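AcrVIA1 (Listeria seeligeri, PDB 6VRB) probably acts as an anti-CRISPR protein that blocks the RNA-guided, RNA-cutting nuclease Cas13a of type VI CRISPR systems. Local coordinates at residues N48-M53 and L74-K79; D123-E128 and T141-E146. All blocks are in the same frame, centred on the assembly; numbering follows the deposited sequence.

In the fold
The two contacts are formed in succession along the chain. Their centres lie about 18 Å apart, and their nearest atoms about 7 Å, so they do not touch. What joins them is the segment around strand 59-62: its Ser-60 and Val-62 bond to the backbone of strand 73-78 in contact 1, while Leu-61 and, just beyond the strand, Phe-63 bond to Asp-123 and Val-124 of contact 2. Contact 2 is the more central, its centre about 6 Å from that of the chain against about 17 Å for contact 1. Contact 1 in turn comes nearer the bound nucleic acid, about 7 Å at the nearest atom against about 13 Å.

Contact 1 of 2, residues N48-M53 and L74-K79; sequences NKWFEM and LFVIEK
Helix residues 48-53 cross strand residues 74-78 at 59° with their axes 8.9 Å apart at closest approach, and the backbones draw nearest where the CA atoms of Met-53 and Glu-78 stand 6.5 Å apart. Trp-50 and Met-53, three residues apart and hence on a similar side of the helix, supply the touching groups; from the strand come Leu-74, Val-76 and Glu-78, every second residue and so one face of the sheet. The indole of Trp-50 reaches across because its CG stands anti to the backbone N (chi1 -171°), and the pyrrole side of the ring leads. There NE1 makes a weak, bent hydrogen bond to the carbonyl O of Leu-74, 3.4 Å long with an angle of 130° at the hydrogen. A tryptophan suits the place, since it offers a broad apolar ring to a buried interface yet carries one N-H for a backbone oxygen. Val-76 sits between the two helix residues, and its branched side chain serves both: CG2 lies 3.5 Å from CE2 of Trp-50, while CG1 rests 3.6 Å from CB of Met-53. Further along the indole, CZ2 meets CB of Leu-74 at 3.9 Å. This is helix-on-sheet packing, helix 44-53 lying against the central strand of an antiparallel three-stranded sheet; Trp-50 spans it, touching Leu-61 and Ile-86 on the two outer strands. Met-53 also touches Leu-84; against the valine it presents its CB, and the thioether takes no part there. Beyond Val-76, the Glu-78 chain, bent at chi2, lays OE1 against CB and CG of Met-53, 3.5 Å from CB; the residue is partly exposed, which suits a carboxylate. On the neighbouring residue, CE3 of Trp-50 lies over the centre of the Phe-51 ring, continuing the hydrophobic core toward Phe-91 and Val-94 of helix 88-94.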
loop_
_atom_site.group_PDB
_atom_site.type_symbol
_atom_site.label_atom_id
_atom_site.label_comp_id
_atom_site.label_asym_id
_atom_site.label_seq_id
_atom_site.Cartn_x
_atom_site.Cartn_y
_atom_site.Cartn_z
ATOM N N ASN C 48 42.027 -9.615 7.064
ATOM C CA ASN C 48 43.102 -8.647 6.931
ATOM C C ASN C 48 43.912 -8.873 5.660
ATOM O O ASN C 48 44.537 -7.934 5.157
ATOM C CB ASN C 48 43.998 -8.733 8.164
ATOM C CG ASN C 48 44.783 -7.480 8.407
ATOM O OD1 ASN C 48 44.666 -6.501 7.676
ATOM N ND2 ASN C 48 45.591 -7.495 9.455
ATOM N N LYS C 49 43.895 -10.091 5.125
ATOM C CA LYS C 49 44.517 -10.368 3.839
ATOM C C LYS C 49 43.670 -9.836 2.692
ATOM O O LYS C 49 44.205 -9.446 1.647
ATOM C CB LYS C 49 44.736 -11.872 3.690
ATOM C CG LYS C 49 45.470 -12.305 2.445
ATOM C CD LYS C 49 46.871 -11.744 2.435
ATOM C CE LYS C 49 47.689 -12.311 3.586
ATOM N NZ LYS C 49 47.917 -13.772 3.438
ATOM N N TRP C 50 42.344 -9.811 2.872
ATOM C CA TRP C 50 41.468 -9.322 1.813
ATOM C C TRP C 50 41.619 -7.820 1.632
ATOM O O TRP C 50 41.619 -7.326 0.500
ATOM C CB TRP C 50 40.006 -9.650 2.110
ATOM C CG TRP C 50 39.094 -9.365 0.946
ATOM C CD1 TRP C 50 38.824 -10.181 -0.107
ATOM C CD2 TRP C 50 38.434 -8.131 0.666
ATOM N NE1 TRP C 50 37.975 -9.561 -0.987
ATOM C CE2 TRP C 50 37.736 -8.292 -0.539
ATOM C CE3 TRP C 50 38.351 -6.910 1.333
ATOM C CZ2 TRP C 50 36.965 -7.284 -1.085
ATOM C CZ3 TRP C 50 37.591 -5.910 0.790
ATOM C CH2 TRP C 50 36.901 -6.101 -0.404
ATOM N N PHE C 51 41.751 -7.073 2.730
ATOM C CA PHE C 51 42.002 -5.636 2.644
ATOM C C PHE C 51 43.476 -5.309 2.450
ATOM O O PHE C 51 43.988 -4.357 3.039
ATOM C CB PHE C 51 41.500 -4.975 3.923
ATOM C CG PHE C 51 40.017 -4.942 4.077
ATOM C CD1 PHE C 51 39.279 -3.906 3.547
ATOM C CD2 PHE C 51 39.366 -5.928 4.786
ATOM C CE1 PHE C 51 37.915 -3.868 3.706
ATOM C CE2 PHE C 51 38.003 -5.896 4.944
ATOM C CZ PHE C 51 37.277 -4.864 4.404
ATOM N N GLU C 52 44.162 -6.049 1.613
ATOM C CA GLU C 52 45.539 -5.755 1.251
ATOM C C GLU C 52 45.783 -5.883 -0.238
ATOM O O GLU C 52 46.606 -5.143 -0.784
ATOM C CB GLU C 52 46.491 -6.693 2.007
ATOM C CG GLU C 52 47.968 -6.375 1.879
ATOM C CD GLU C 52 48.840 -7.332 2.670
ATOM O OE1 GLU C 52 48.291 -8.268 3.288
ATOM O OE2 GLU C 52 50.077 -7.147 2.673
ATOM N N MET C 53 45.167 -6.909 -0.833
ATOM C CA MET C 53 45.175 -7.091 -2.305
ATOM C C MET C 53 44.318 -5.969 -2.898
ATOM O O MET C 53 44.735 -5.360 -3.899
ATOM C CB MET C 53 44.562 -8.444 -2.677
ATOM C CG MET C 53 45.336 -9.626 -2.133
ATOM S SD MET C 53 44.676 -11.209 -2.708
ATOM C CE MET C 53 43.134 -11.276 -1.800
ATOM N N LEU C 74 32.196 -10.279 -2.603
ATOM C CA LEU C 74 33.218 -9.470 -3.259
ATOM C C LEU C 74 34.515 -10.261 -3.399
ATOM O O LEU C 74 35.080 -10.701 -2.399
ATOM C CB LEU C 74 33.458 -8.209 -2.440
ATOM C CG LEU C 74 32.233 -7.320 -2.277
ATOM C CD1 LEU C 74 32.517 -6.234 -1.283
ATOM C CD2 LEU C 74 31.837 -6.729 -3.608
ATOM N N PHE C 75 35.007 -10.425 -4.624
ATOM C CA PHE C 75 36.240 -11.164 -4.885
ATOM C C PHE C 75 37.317 -10.202 -5.366
ATOM O O PHE C 75 37.043 -9.329 -6.192
ATOM C CB PHE C 75 36.023 -12.263 -5.928
ATOM C CG PHE C 75 35.207 -13.424 -5.437
ATOM C CD1 PHE C 75 35.799 -14.450 -4.725
ATOM C CD2 PHE C 75 33.852 -13.487 -5.689
ATOM C CE1 PHE C 75 35.051 -15.520 -4.271
ATOM C CE2 PHE C 75 33.097 -14.550 -5.232
ATOM C CZ PHE C 75 33.698 -15.565 -4.526
ATOM N N VAL C 76 38.541 -10.374 -4.868
ATOM C CA VAL C 76 39.702 -9.629 -5.352
ATOM C C VAL C 76 40.626 -10.591 -6.073
ATOM O O VAL C 76 41.097 -11.568 -5.481
ATOM C CB VAL C 76 40.456 -8.933 -4.210
ATOM C CG1 VAL C 76 41.677 -8.257 -4.759
ATOM C CG2 VAL C 76 39.594 -7.921 -3.539
ATOM N N ILE C 77 40.914 -10.309 -7.336
ATOM C CA ILE C 77 41.816 -11.124 -8.135
ATOM C C ILE C 77 43.134 -10.382 -8.284
ATOM O O ILE C 77 43.169 -9.257 -8.796
ATOM C CB ILE C 77 41.208 -11.459 -9.506
ATOM C CG1 ILE C 77 39.952 -12.303 -9.318
ATOM C CG2 ILE C 77 42.211 -12.196 -10.346
ATOM C CD1 ILE C 77 39.151 -12.481 -10.567
ATOM N N GLU C 78 44.214 -11.013 -7.840
ATOM C CA GLU C 78 45.545 -10.431 -7.893
ATOM C C GLU C 78 46.091 -10.636 -9.310
ATOM O O GLU C 78 45.484 -11.331 -10.127
ATOM C CB GLU C 78 46.388 -11.042 -6.766
ATOM C CG GLU C 78 47.770 -10.438 -6.477
ATOM C CD GLU C 78 47.714 -8.990 -6.033
ATOM O OE1 GLU C 78 46.698 -8.576 -5.446
ATOM O OE2 GLU C 78 48.694 -8.259 -6.282
ATOM N N LYS C 79 47.231 -10.008 -9.620
ATOM C CA LYS C 79 47.774 -10.024 -10.975
ATOM C C LYS C 79 48.236 -11.420 -11.383
ATOM O O LYS C 79 48.145 -11.790 -12.560
ATOM C CB LYS C 79 48.920 -9.017 -11.071
ATOM C CG LYS C 79 49.465 -8.812 -12.463
ATOM C CD LYS C 79 48.370 -8.315 -13.390
ATOM C CE LYS C 79 47.928 -6.908 -13.033
ATOM N NZ LYS C 79 46.891 -6.407 -13.977
#

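Contact 2 of 2, residues D123-E128 and T141-E146; sequences DVTVVE and THNETE
Asn-143 turns its side chain toward the 123-128 segment and packs against the carbonyl of Asp-123. Its CB lies 3.5 Å from Asp-123 O. With CG anti to its own carbonyl carbon (chi1 -75°), the amide then runs on past the same peptide, CG also 3.5 Å from Asp-123 O. At the tip both OD1 and ND2 lie near Thr-125 CG2, ND2 the nearer at 3.7 Å, and ND2 gives its hydrogen bond to the backbone O of Ala-122. ND2 is also near Asp-123 O, but at an angle too poor for a bond. An asparagine fits here because it is short, and one end of it can donate to a main-chain oxygen. The backbone N of Asn-143 makes a weak hydrogen bond of 2.9 Å to Asp-123 O, which is also approached, in the ring plane, by the edge of His-142 through CD2. A CA-H...O contact from Val-124 CA to Thr-141 O, 3.3 Å long, joins the two segments. Beside it Thr-125 and Thr-141 run alongside each other in the same direction, with OG1 of the first against CG2 of the second; beta-branched residues of this kind suit extended chain. The two segments form a loose antiparallel ribbon, flanked on one side by helix 163-175, where Ile-163 meets Val-124 and Ile-170 meets His-142, while Asp-123, Val-124 and Val-126 bond through their backbones to Leu-61, Phe-63 and Lys-65, in and just beyond strand 59-62.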
loop_
_atom_site.group_PDB
_atom_site.type_symbol
_atom_site.label_atom_id
_atom_site.label_comp_id
_atom_site.label_asym_id
_atom_site.label_seq_id
_atom_site.Cartn_x
_atom_site.Cartn_y
_atom_site.Cartn_z
ATOM N N ASP C 123 35.030 -4.172 -11.069
ATOM C CA ASP C 123 35.227 -4.193 -12.510
ATOM C C ASP C 123 34.296 -5.166 -13.208
ATOM O O ASP C 123 33.802 -4.872 -14.297
ATOM C CB ASP C 123 36.673 -4.575 -12.837
ATOM C CG ASP C 123 37.668 -3.557 -12.343
ATOM O OD1 ASP C 123 37.316 -2.362 -12.277
ATOM O OD2 ASP C 123 38.801 -3.952 -12.010
ATOM N N VAL C 124 34.042 -6.319 -12.596
ATOM C CA VAL C 124 33.251 -7.397 -13.174
ATOM C C VAL C 124 32.142 -7.719 -12.184
ATOM O O VAL C 124 32.390 -7.772 -10.978
ATOM C CB VAL C 124 34.121 -8.644 -13.446
ATOM C CG1 VAL C 124 33.317 -9.772 -14.058
ATOM C CG2 VAL C 124 35.300 -8.306 -14.331
ATOM N N THR C 125 30.917 -7.906 -12.675
ATOM C CA THR C 125 29.868 -8.488 -11.852
ATOM C C THR C 125 29.421 -9.809 -12.462
ATOM O O THR C 125 29.494 -10.009 -13.676
ATOM C CB THR C 125 28.655 -7.566 -11.684
ATOM O OG1 THR C 125 27.938 -7.473 -12.911
ATOM C CG2 THR C 125 29.088 -6.181 -11.281
ATOM N N VAL C 126 28.981 -10.720 -11.602
ATOM C CA VAL C 126 28.532 -12.051 -11.991
ATOM C C VAL C 126 27.099 -12.192 -11.507
ATOM O O VAL C 126 26.807 -11.898 -10.345
ATOM C CB VAL C 126 29.430 -13.149 -11.395
ATOM C CG1 VAL C 126 28.916 -14.518 -11.746
ATOM C CG2 VAL C 126 30.856 -12.984 -11.864
ATOM N N VAL C 127 26.232 -12.713 -12.380
ATOM C CA VAL C 127 24.794 -12.927 -12.041
ATOM C C VAL C 127 24.331 -14.264 -12.632
ATOM O O VAL C 127 24.062 -14.304 -13.846
ATOM C CB VAL C 127 23.922 -11.765 -12.549
ATOM C CG1 VAL C 127 22.542 -12.246 -12.969
ATOM C CG2 VAL C 127 23.812 -10.652 -11.521
ATOM N N GLU C 128 24.235 -15.309 -11.804
ATOM C CA GLU C 128 23.767 -16.640 -12.274
ATOM C C GLU C 128 22.289 -16.529 -12.662
ATOM O O GLU C 128 21.562 -15.772 -11.991
ATOM C CB GLU C 128 23.961 -17.692 -11.181
ATOM C CG GLU C 128 24.851 -18.844 -11.602
ATOM C CD GLU C 128 25.224 -19.797 -10.480
ATOM O OE1 GLU C 128 25.296 -19.344 -9.320
ATOM O OE2 GLU C 128 25.445 -20.989 -10.769
ATOM N N THR C 141 30.335 -9.441 -17.127
ATOM C CA THR C 141 30.278 -8.124 -17.738
ATOM C C THR C 141 31.452 -7.286 -17.261
ATOM O O THR C 141 32.108 -7.600 -16.270
ATOM C CB THR C 141 28.961 -7.397 -17.435
ATOM O OG1 THR C 141 28.901 -6.192 -18.202
ATOM C CG2 THR C 141 28.876 -7.043 -15.994
ATOM N N HIS C 142 31.724 -6.224 -18.005
ATOM C CA HIS C 142 32.647 -5.186 -17.591
ATOM C C HIS C 142 31.818 -4.002 -17.128
ATOM O O HIS C 142 30.683 -3.810 -17.569
ATOM C CB HIS C 142 33.571 -4.777 -18.738
ATOM C CG HIS C 142 34.764 -3.984 -18.305
ATOM N ND1 HIS C 142 35.511 -3.229 -19.182
ATOM C CD2 HIS C 142 35.362 -3.860 -17.099
ATOM C CE1 HIS C 142 36.504 -2.655 -18.528
ATOM N NE2 HIS C 142 36.436 -3.023 -17.262
ATOM N N ASN C 143 32.367 -3.216 -16.207
ATOM C CA ASN C 143 31.624 -2.082 -15.688
ATOM C C ASN C 143 32.010 -0.752 -16.309
ATOM O O ASN C 143 31.156 0.134 -16.381
ATOM C CB ASN C 143 31.768 -1.993 -14.166
ATOM C CG ASN C 143 30.933 -3.030 -13.445
ATOM O OD1 ASN C 143 29.792 -3.291 -13.821
ATOM N ND2 ASN C 143 31.493 -3.622 -12.403
ATOM N N GLU C 144 33.262 -0.587 -16.753
ATOM C CA GLU C 144 33.638 0.623 -17.478
ATOM C C GLU C 144 32.913 0.705 -18.811
ATOM O O GLU C 144 32.213 1.685 -19.087
ATOM C CB GLU C 144 35.145 0.666 -17.707
ATOM C CG GLU C 144 35.983 0.852 -16.460
ATOM C CD GLU C 144 37.466 0.920 -16.781
ATOM O OE1 GLU C 144 37.830 0.702 -17.957
ATOM O OE2 GLU C 144 38.266 1.195 -15.861
ATOM N N THR C 145 33.063 -0.318 -19.643
ATOM C CA THR C 145 32.240 -0.539 -20.811
ATOM C C THR C 145 31.016 -1.339 -20.368
ATOM O O THR C 145 30.721 -1.429 -19.171
ATOM C CB THR C 145 33.058 -1.250 -21.885
ATOM O OG1 THR C 145 33.424 -2.549 -21.409
ATOM C CG2 THR C 145 34.321 -0.469 -22.178
ATOM N N GLU C 146 30.284 -1.896 -21.326
ATOM C CA GLU C 146 29.207 -2.816 -20.985
ATOM C C GLU C 146 29.284 -4.097 -21.803
ATOM O O GLU C 146 28.245 -4.645 -22.182
ATOM C CB GLU C 146 27.841 -2.147 -21.148
ATOM C CG GLU C 146 27.571 -1.058 -20.112
ATOM C CD GLU C 146 26.221 -0.393 -20.273
ATOM O OE1 GLU C 146 25.518 -0.692 -21.262
ATOM O OE2 GLU C 146 25.865 0.434 -19.407
#